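P35 antigen (Borrelia burgdorferi, PDB 4ALY) is BBA64, an outer surface lipoprotein of the Lyme disease agent that is critical for ensuring infection after a tick bite. Local coordinates at residues Lys217-Trp220 with Leu221-Asp225. Sequence-based numbering, arbitrary orientation.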
loop_
_atom_site.group_PDB
_atom_site.type_symbol
_atom_site.label_atom_id
_atom_site.label_comp_id
_atom_site.label_asym_id
_atom_site.label_seq_id
_atom_site.Cartn_x
_atom_site.Cartn_y
_atom_site.Cartn_z
ATOM N N LYS A 217 -2.354 -3.503 5.739
ATOM C CA LYS A 217 -2.237 -4.237 4.460
ATOM C C LYS A 217 -3.281 -5.329 4.375
ATOM O O LYS A 217 -3.934 -5.505 3.328
ATOM C CB LYS A 217 -0.872 -4.892 4.327
ATOM C CG LYS A 217 -0.668 -5.529 2.961
ATOM C CD LYS A 217 0.791 -5.750 2.633
ATOM C CE LYS A 217 0.952 -6.369 1.244
ATOM N NZ LYS A 217 2.419 -6.277 0.932
ATOM N N GLU A 218 -3.437 -6.084 5.457
ATOM C CA GLU A 218 -4.306 -7.272 5.435
ATOM C C GLU A 218 -5.747 -6.889 5.184
ATOM O O GLU A 218 -6.478 -7.610 4.545
ATOM C CB GLU A 218 -4.207 -8.033 6.758
ATOM C CG GLU A 218 -4.704 -9.440 6.654
ATOM C CD GLU A 218 -3.839 -10.234 5.710
ATOM O OE1 GLU A 218 -2.582 -10.066 5.806
ATOM O OE2 GLU A 218 -4.425 -10.982 4.869
ATOM N N LYS A 219 -6.160 -5.732 5.673
ATOM C CA LYS A 219 -7.531 -5.346 5.497
ATOM C C LYS A 219 -7.719 -4.789 4.074
ATOM O O LYS A 219 -8.782 -4.933 3.485
ATOM C CB LYS A 219 -7.922 -4.333 6.571
ATOM C CG LYS A 219 -9.419 -4.170 6.649
ATOM C CD LYS A 219 -9.773 -2.844 7.264
ATOM C CE LYS A 219 -11.298 -2.690 7.304
ATOM N NZ LYS A 219 -11.581 -1.310 7.778
ATOM N N TRP A 220 -6.672 -4.177 3.523
ATOM C CA TRP A 220 -6.622 -3.770 2.100
ATOM C C TRP A 220 -6.691 -4.989 1.224
ATOM O O TRP A 220 -7.389 -5.003 0.217
ATOM C CB TRP A 220 -5.363 -2.952 1.845
ATOM C CG TRP A 220 -4.945 -2.720 0.414
ATOM C CD1 TRP A 220 -3.801 -3.173 -0.204
ATOM C CD2 TRP A 220 -5.639 -1.918 -0.621
ATOM N NE1 TRP A 220 -3.730 -2.716 -1.501
ATOM C CE2 TRP A 220 -4.817 -1.989 -1.814
ATOM C CE3 TRP A 220 -6.834 -1.169 -0.663
ATOM C CZ2 TRP A 220 -5.171 -1.324 -2.999
ATOM C CZ3 TRP A 220 -7.188 -0.504 -1.863
ATOM C CH2 TRP A 220 -6.391 -0.598 -3.003
ATOM N N LEU A 221 -6.014 -6.053 1.628
ATOM C CA LEU A 221 -6.055 -7.292 0.836
ATOM C C LEU A 221 -7.425 -7.898 0.924
ATOM O O LEU A 221 -7.961 -8.381 -0.086
ATOM C CB LEU A 221 -4.988 -8.311 1.285
ATOM C CG LEU A 221 -3.483 -7.990 1.025
ATOM C CD1 LEU A 221 -2.547 -8.827 1.906
ATOM C CD2 LEU A 221 -3.185 -8.204 -0.449
ATOM N N LYS A 222 -7.990 -7.892 2.130
ATOM C CA LYS A 222 -9.362 -8.401 2.340
ATOM C C LYS A 222 -10.488 -7.588 1.611
ATOM O O LYS A 222 -11.438 -8.160 0.995
ATOM C CB LYS A 222 -9.621 -8.555 3.847
ATOM C CG LYS A 222 -11.013 -9.088 4.205
ATOM C CD LYS A 222 -11.960 -7.981 4.686
ATOM C CE LYS A 222 -12.547 -8.323 6.070
ATOM N NZ LYS A 222 -13.757 -9.202 6.019
ATOM N N ASP A 223 -10.414 -6.266 1.683
ATOM C CA ASP A 223 -11.484 -5.484 1.016
ATOM C C ASP A 223 -11.408 -5.661 -0.501
ATOM O O ASP A 223 -12.422 -5.574 -1.173
ATOM C CB ASP A 223 -11.484 -3.982 1.389
ATOM C CG ASP A 223 -11.853 -3.715 2.861
ATOM O OD1 ASP A 223 -12.547 -4.541 3.473
ATOM O OD2 ASP A 223 -11.425 -2.675 3.409
ATOM N N THR A 224 -10.225 -6.012 -1.003
ATOM C CA THR A 224 -9.947 -6.094 -2.441
ATOM C C THR A 224 -10.553 -7.339 -2.948
ATOM O O THR A 224 -11.207 -7.328 -3.983
ATOM C CB THR A 224 -8.451 -6.257 -2.781
ATOM O OG1 THR A 224 -7.719 -5.199 -2.244
ATOM C CG2 THR A 224 -8.280 -6.106 -4.196
ATOM N N ASP A 225 -10.281 -8.430 -2.252
ATOM C CA ASP A 225 -10.842 -9.736 -2.581
ATOM C C ASP A 225 -12.362 -9.674 -2.468
ATOM O O ASP A 225 -13.029 -10.233 -3.306
ATOM C CB ASP A 225 -10.329 -10.796 -1.603
ATOM C CG ASP A 225 -8.823 -11.068 -1.750
ATOM O OD1 ASP A 225 -8.273 -11.037 -2.891
ATOM O OD2 ASP A 225 -8.189 -11.385 -0.727
#
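Leu221 touches two side chains of the preceding helical turn with its CD1 methyl, Lys217 CG at 3.9 Å and the Glu218 carboxylate oxygens OE1 and OE2 at 4.1 Å. Its CG sits beside the backbone N (chi1 -69°), which turns the isobutyl group back over the carbonyl oxygen of Lys217. Lys217 O also accepts the backbone N-H of Leu221, N to O 2.7 Å. Beyond CG the Lys217 chain runs extended, and its NZ hydrogen-bonds to Gln178 OE1 and Thr137 O. On another side of the turn Thr224 OG1 stands 4.2 Å above the plane of the Trp220 indole, over its centre. That hydroxyl donates a hydrogen bond to Trp220 O, whose 2.5 Å length from OG1 is unusually short and doubtful in detail; Trp220 O also takes a weak bond from Thr224 N. These i to i+3 and i to i+4 contacts belong to the long helix 200-233 of this mainly helical protein, a member of the BbCRASP-1-like family. Trp220 is buried against Thr169, Leu170 and Arg173 of helix 163-189, its NE1 hydrogen-bonded to Ser138 OG. Asp223 OD2 approaches the aliphatic end of Lys219, 3.9 Å from CE, but NZ remains 4.6 Å from it, too far for a salt bridge; OD2 forms its salt bridge with Arg173.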